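Local coordinates for protein UV damage endonuclease (Sulfolobus acidocaldarius, PDB 3TC3) that recognises different DNA lesions by flipping out dinucleotides, and probably cleaves the damaged strand as a metal-dependent DNA repair endonuclease, at residues N196-F201 and H224-N229; I218-H223 and M249-E254. All blocks are in the same frame, centred on the assembly; numbering follows the deposited sequence.

Contact 1: N196-F201 and H224-N229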
loop_
_atom_site.group_PDB
_atom_site.type_symbol
_atom_site.label_atom_id
_atom_site.label_comp_id
_atom_site.label_asym_id
_atom_site.label_seq_id
_atom_site.Cartn_x
_atom_site.Cartn_y
_atom_site.Cartn_z
ATOM N N ASN A 196 -7.926 7.633 -2.855
ATOM C CA ASN A 196 -9.032 8.372 -2.356
ATOM C C ASN A 196 -9.355 7.939 -0.920
ATOM O O ASN A 196 -9.205 6.745 -0.592
ATOM C CB ASN A 196 -10.245 8.221 -3.308
ATOM C CG ASN A 196 -10.698 6.761 -3.493
ATOM O OD1 ASN A 196 -9.884 5.953 -3.924
ATOM N ND2 ASN A 196 -11.946 6.429 -3.102
ATOM N N ASP A 197 -9.822 8.889 -0.138
ATOM C CA ASP A 197 -10.301 8.533 1.233
ATOM C C ASP A 197 -11.791 8.680 1.416
ATOM O O ASP A 197 -12.469 9.195 0.513
ATOM C CB ASP A 197 -9.416 9.262 2.258
ATOM C CG ASP A 197 -9.713 10.754 2.307
ATOM O OD1 ASP A 197 -10.720 11.140 2.978
ATOM O OD2 ASP A 197 -8.987 11.595 1.730
ATOM N N ASP A 198 -12.305 8.352 2.644
ATOM C CA ASP A 198 -13.742 8.360 2.786
ATOM C C ASP A 198 -14.264 9.592 3.481
ATOM O O ASP A 198 -15.466 9.726 3.730
ATOM C CB ASP A 198 -14.185 7.064 3.504
ATOM C CG ASP A 198 -13.577 6.896 4.887
ATOM O OD1 ASP A 198 -12.632 7.563 5.289
ATOM O OD2 ASP A 198 -14.060 5.990 5.610
ATOM N N LYS A 199 -13.362 10.541 3.756
ATOM C CA LYS A 199 -13.754 11.737 4.475
ATOM C C LYS A 199 -13.622 13.066 3.705
ATOM O O LYS A 199 -14.513 13.921 3.834
ATOM C CB LYS A 199 -12.978 11.880 5.784
ATOM C CG LYS A 199 -13.057 10.726 6.733
ATOM C CD LYS A 199 -14.444 10.583 7.439
ATOM C CE LYS A 199 -14.436 9.530 8.610
ATOM N NZ LYS A 199 -13.478 8.384 8.357
ATOM N N VAL A 200 -12.572 13.248 2.925
ATOM C CA VAL A 200 -12.309 14.513 2.308
ATOM C C VAL A 200 -11.942 14.457 0.836
ATOM O O VAL A 200 -12.594 15.102 0.044
ATOM C CB VAL A 200 -11.158 15.244 3.027
ATOM C CG1 VAL A 200 -10.915 16.652 2.340
ATOM C CG2 VAL A 200 -11.618 15.528 4.507
ATOM N N PHE A 201 -10.949 13.622 0.506
ATOM C CA PHE A 201 -10.420 13.631 -0.847
ATOM C C PHE A 201 -10.954 12.470 -1.691
ATOM O O PHE A 201 -10.560 11.310 -1.542
ATOM C CB PHE A 201 -8.860 13.649 -0.880
ATOM C CG PHE A 201 -8.336 14.897 -0.290
ATOM C CD1 PHE A 201 -8.516 16.139 -0.976
ATOM C CD2 PHE A 201 -7.801 14.903 1.040
ATOM C CE1 PHE A 201 -8.088 17.346 -0.367
ATOM C CE2 PHE A 201 -7.408 16.113 1.652
ATOM C CZ PHE A 201 -7.492 17.301 0.965
ATOM N N HIS A 224 -14.760 5.063 -2.029
ATOM C CA HIS A 224 -15.566 5.705 -3.081
ATOM C C HIS A 224 -17.042 5.526 -2.833
ATOM O O HIS A 224 -17.796 6.472 -3.078
ATOM C CB HIS A 224 -15.146 5.053 -4.408
ATOM C CG HIS A 224 -15.943 5.598 -5.614
ATOM N ND1 HIS A 224 -15.703 6.840 -6.139
ATOM C CD2 HIS A 224 -16.971 5.037 -6.376
ATOM C CE1 HIS A 224 -16.588 7.067 -7.174
ATOM N NE2 HIS A 224 -17.335 5.952 -7.328
ATOM N N SER A 225 -17.462 4.363 -2.332
ATOM C CA SER A 225 -18.877 4.123 -2.102
ATOM C C SER A 225 -19.373 5.155 -1.078
ATOM O O SER A 225 -20.568 5.598 -1.115
ATOM C CB SER A 225 -19.105 2.713 -1.611
ATOM O OG SER A 225 -18.749 2.496 -0.243
ATOM N N ILE A 226 -18.487 5.560 -0.153
ATOM C CA ILE A 226 -18.860 6.490 0.943
ATOM C C ILE A 226 -18.787 7.975 0.502
ATOM O O ILE A 226 -19.631 8.796 0.840
ATOM C CB ILE A 226 -17.986 6.253 2.173
ATOM C CG1 ILE A 226 -18.289 4.821 2.706
ATOM C CG2 ILE A 226 -18.196 7.324 3.311
ATOM C CD1 ILE A 226 -17.330 4.453 3.871
ATOM N N LEU A 227 -17.771 8.303 -0.284
ATOM C CA LEU A 227 -17.493 9.701 -0.640
ATOM C C LEU A 227 -17.223 9.758 -2.151
ATOM O O LEU A 227 -16.143 9.303 -2.603
ATOM C CB LEU A 227 -16.251 10.208 0.129
ATOM C CG LEU A 227 -15.918 11.660 -0.209
ATOM C CD1 LEU A 227 -17.021 12.614 0.400
ATOM C CD2 LEU A 227 -14.537 12.004 0.314
ATOM N N ASN A 228 -18.201 10.262 -2.916
ATOM C CA ASN A 228 -18.040 10.275 -4.360
ATOM C C ASN A 228 -18.772 11.469 -4.980
ATOM O O ASN A 228 -19.381 12.244 -4.272
ATOM C CB ASN A 228 -18.507 8.987 -4.979
ATOM C CG ASN A 228 -20.018 8.726 -4.726
ATOM O OD1 ASN A 228 -20.873 9.483 -5.170
ATOM N ND2 ASN A 228 -20.316 7.611 -4.098
ATOM N N ASN A 229 -18.639 11.591 -6.297
ATOM C CA ASN A 229 -19.347 12.618 -7.056
ATOM C C ASN A 229 -20.256 11.940 -8.050
ATOM O O ASN A 229 -20.436 12.477 -9.195
ATOM C CB ASN A 229 -18.300 13.467 -7.756
ATOM C CG ASN A 229 -17.640 14.370 -6.803
ATOM O OD1 ASN A 229 -18.161 15.467 -6.483
ATOM N ND2 ASN A 229 -16.466 13.928 -6.286
HETATM O O HOH W 1 -13.412 8.629 -2.045
#
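Leu227, the first residue to leave the helix, drives its CD2 methyl into the curl of chain 196-201, 3.5 Å from both Asp197 O and Val200 N. Its CG lies opposite the backbone N (chi1 180°), which carries the isopropyl end forward into this bend. Next to it Ile226 runs alongside Asp198, the two side chains pointing the same way, with Ile226 CG2 3.7 Å from Asp198 O. A water accepts from Asn196 ND2 at 2.8 Å and lies 2.8 Å from Asp197 O and 2.9 Å from Leu227 O. At the other end of that amide, Asn196 OD1 accepts from Asp220 N.

Asp197 holds the curl from within. Its OD1 takes Lys199 N on the anti side, an Asx turn, and Val200 N on the syn side, an Asx motif, both at 2.8 Å; Phe201 N reaches OD2 from above the carboxylate plane, and Asp197 N bonds back to Phe201 O. On the helical side, Asn228 ND2 returns to His224 O, and His224 NE2 bonds Glu231 O.

The contact thus joins the loop that follows strand 192-195 to the end of helix 221-226. Val203 of helix 203-213 meets Asn196 and His224, and Phe201 turns to helix 170-181.

Contact 2: I218-H223 and M249-E254. With MN (manganese (II) ion), chain C.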
loop_
_atom_site.group_PDB
_atom_site.type_symbol
_atom_site.label_atom_id
_atom_site.label_comp_id
_atom_site.label_asym_id
_atom_site.label_seq_id
_atom_site.Cartn_x
_atom_site.Cartn_y
_atom_site.Cartn_z
ATOM N N ILE A 218 -4.662 5.136 -6.900
ATOM C CA ILE A 218 -5.256 3.841 -6.451
ATOM C C ILE A 218 -6.705 4.078 -6.066
ATOM O O ILE A 218 -6.993 4.882 -5.147
ATOM C CB ILE A 218 -4.514 3.300 -5.197
ATOM C CG1 ILE A 218 -3.141 2.861 -5.579
ATOM C CG2 ILE A 218 -5.301 2.034 -4.604
ATOM C CD1 ILE A 218 -2.379 2.094 -4.484
ATOM N N PHE A 219 -7.598 3.341 -6.720
ATOM C CA PHE A 219 -9.026 3.361 -6.351
ATOM C C PHE A 219 -9.376 2.447 -5.197
ATOM O O PHE A 219 -9.050 1.291 -5.235
ATOM C CB PHE A 219 -9.794 2.858 -7.597
ATOM C CG PHE A 219 -11.280 2.809 -7.426
ATOM C CD1 PHE A 219 -12.054 3.999 -7.402
ATOM C CD2 PHE A 219 -11.924 1.586 -7.211
ATOM C CE1 PHE A 219 -13.403 3.923 -7.284
ATOM C CE2 PHE A 219 -13.299 1.535 -7.055
ATOM C CZ PHE A 219 -14.058 2.730 -7.081
ATOM N N ASP A 220 -9.986 2.989 -4.186
ATOM C CA ASP A 220 -10.460 2.233 -3.034
ATOM C C ASP A 220 -11.956 2.209 -3.128
ATOM O O ASP A 220 -12.582 3.241 -3.087
ATOM C CB ASP A 220 -10.006 2.891 -1.790
ATOM C CG ASP A 220 -10.417 2.079 -0.617
ATOM O OD1 ASP A 220 -11.586 1.861 -0.344
ATOM O OD2 ASP A 220 -9.440 1.596 0.073
ATOM N N ASN A 221 -12.488 0.993 -3.319
ATOM C CA ASN A 221 -13.931 0.897 -3.628
ATOM C C ASN A 221 -14.810 1.291 -2.405
ATOM O O ASN A 221 -15.814 1.944 -2.616
ATOM C CB ASN A 221 -14.295 -0.463 -4.129
ATOM C CG ASN A 221 -14.163 -1.535 -3.113
ATOM O OD1 ASN A 221 -13.186 -1.597 -2.330
ATOM N ND2 ASN A 221 -15.162 -2.444 -3.116
ATOM N N LEU A 222 -14.457 0.863 -1.199
ATOM C CA LEU A 222 -15.317 1.186 -0.037
ATOM C C LEU A 222 -15.260 2.700 0.161
ATOM O O LEU A 222 -16.283 3.331 0.347
ATOM C CB LEU A 222 -14.770 0.454 1.190
ATOM C CG LEU A 222 -15.502 0.781 2.509
ATOM C CD1 LEU A 222 -16.960 0.424 2.411
ATOM C CD2 LEU A 222 -14.835 0.004 3.667
ATOM N N HIS A 223 -14.063 3.315 0.018
ATOM C CA HIS A 223 -14.020 4.752 0.217
ATOM C C HIS A 223 -14.842 5.513 -0.794
ATOM O O HIS A 223 -15.505 6.522 -0.474
ATOM C CB HIS A 223 -12.581 5.250 0.171
ATOM C CG HIS A 223 -11.676 4.700 1.258
ATOM N ND1 HIS A 223 -10.320 4.889 1.205
ATOM C CD2 HIS A 223 -11.931 3.894 2.355
ATOM C CE1 HIS A 223 -9.712 4.271 2.254
ATOM N NE2 HIS A 223 -10.666 3.633 2.966
ATOM N N MET A 249 -3.415 -0.619 -9.663
ATOM C CA MET A 249 -3.739 -1.280 -8.413
ATOM C C MET A 249 -4.993 -0.761 -7.909
ATOM O O MET A 249 -5.234 0.450 -7.988
ATOM C CB MET A 249 -2.681 -0.999 -7.398
ATOM C CG MET A 249 -1.269 -1.449 -7.762
ATOM S SD MET A 249 -0.033 -0.916 -6.508
ATOM C CE MET A 249 1.416 -1.638 -7.145
ATOM N N ILE A 250 -5.852 -1.621 -7.332
ATOM C CA ILE A 250 -7.031 -1.163 -6.623
ATOM C C ILE A 250 -7.035 -1.735 -5.212
ATOM O O ILE A 250 -6.486 -2.831 -4.956
ATOM C CB ILE A 250 -8.360 -1.456 -7.300
ATOM C CG1 ILE A 250 -8.621 -2.888 -7.464
ATOM C CG2 ILE A 250 -8.372 -0.865 -8.760
ATOM C CD1 ILE A 250 -9.929 -3.153 -8.285
ATOM N N ASP A 251 -7.616 -1.010 -4.277
ATOM C CA ASP A 251 -7.828 -1.492 -2.884
ATOM C C ASP A 251 -9.251 -1.942 -2.696
ATOM O O ASP A 251 -10.194 -1.126 -2.919
ATOM C CB ASP A 251 -7.543 -0.421 -1.856
ATOM C CG ASP A 251 -6.044 -0.118 -1.655
ATOM O OD1 ASP A 251 -5.187 -0.917 -1.936
ATOM O OD2 ASP A 251 -5.758 0.931 -1.060
ATOM N N TYR A 252 -9.460 -3.226 -2.396
ATOM C CA TYR A 252 -10.799 -3.768 -2.253
ATOM C C TYR A 252 -11.101 -3.937 -0.769
ATOM O O TYR A 252 -10.397 -4.640 -0.036
ATOM C CB TYR A 252 -10.945 -5.128 -2.981
ATOM C CG TYR A 252 -12.339 -5.714 -2.724
ATOM C CD1 TYR A 252 -12.604 -6.571 -1.604
ATOM C CD2 TYR A 252 -13.396 -5.440 -3.590
ATOM C CE1 TYR A 252 -13.857 -7.099 -1.376
ATOM C CE2 TYR A 252 -14.600 -5.999 -3.435
ATOM C CZ TYR A 252 -14.893 -6.784 -2.291
ATOM O OH TYR A 252 -16.154 -7.275 -2.162
ATOM N N SER A 253 -12.209 -3.375 -0.350
ATOM C CA SER A 253 -12.748 -3.658 0.990
ATOM C C SER A 253 -14.227 -3.637 0.989
ATOM O O SER A 253 -14.833 -3.423 -0.047
ATOM C CB SER A 253 -12.216 -2.660 2.048
ATOM O OG SER A 253 -12.410 -3.315 3.322
ATOM N N GLU A 254 -14.784 -4.012 2.152
ATOM C CA GLU A 254 -16.229 -3.980 2.314
ATOM C C GLU A 254 -16.540 -3.428 3.691
ATOM O O GLU A 254 -15.688 -3.464 4.583
ATOM C CB GLU A 254 -16.859 -5.388 2.256
ATOM C CG GLU A 254 -16.620 -6.133 0.916
ATOM C CD GLU A 254 -17.168 -7.482 0.978
ATOM O OE1 GLU A 254 -18.132 -7.737 1.751
ATOM O OE2 GLU A 254 -16.683 -8.324 0.237
HETATM MN MN MN C . -7.667 1.520 0.881
HETATM O O HOH W 2 -5.616 1.871 2.055
#
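Asp220 and Asp251 project from neighbouring parallel strands onto the same face of the sheet, where they meet a manganese ion. Asp220 OD2 binds the manganese at 1.9 Å; its CG is anti to the backbone N (chi1 -177°), which turns the carboxylate to the ion. A water binds the manganese at 2.4 Å, roughly across the ion from Asp220 OD2. Asp251 OD2 makes a longer approach to the metal of 2.8 Å, and the two carboxylate planes stand nearly perpendicular, at 81°. Gln160 and Arg78 hold the Asp251 oxygens, and Glu195 and Glu288 complete the site.

The tight part runs through the backbone beneath. Asp251 N donates to Phe219 O at 2.9 Å, and Asn221 N donates to Asp251 O at 3.1 Å. Where the first strand gives way to helix, Asp220 OD1 N-caps it through His223 N, and Asn221 takes over the pairing: its OD1 receives Ser253 N at 2.8 Å, in the carbonyl plane on a lone pair. The same amide gives a weak ND2 bond to Ser253 O and passes the Tyr252 ring with the planes 21° apart.

Toward the partly exposed Glu254 the fit relaxes into van der Waals contact, Leu222 CD2 lying 3.7 Å from Glu254 O and 4.1 Å from Ser253 CB. At the other, still buried end, Ile218 CD1 packs against Met249 CB.

These are the sixth and seventh strands of the eight-stranded TIM barrel, flanked by 192-195 and 283-287; helices 233-241 and 270-279 cover Ile250 from outside.

Both contacts draw on helix 221-226, contact 2 taking its first turn and contact 1 its end, and their segments alternate along the chain. Contact 2 is buried in the barrel, built on direct strand pairing and acidic metal ligands. Contact 1 lies farther out and is only partly buried, the Leu227 methyl packed in the turn of 196-201 with a water alongside. Asn196 connects them: its OD1 probably accepts from Asp220 N at 3.0 Å, and its O from His223 ND1 at 2.8 Å. It would thereby help position the backbone of Asp220, as a second-shell residue. The ring of Phe219, on the face of the sheet away from Asp220, meets that of His224 on the helix.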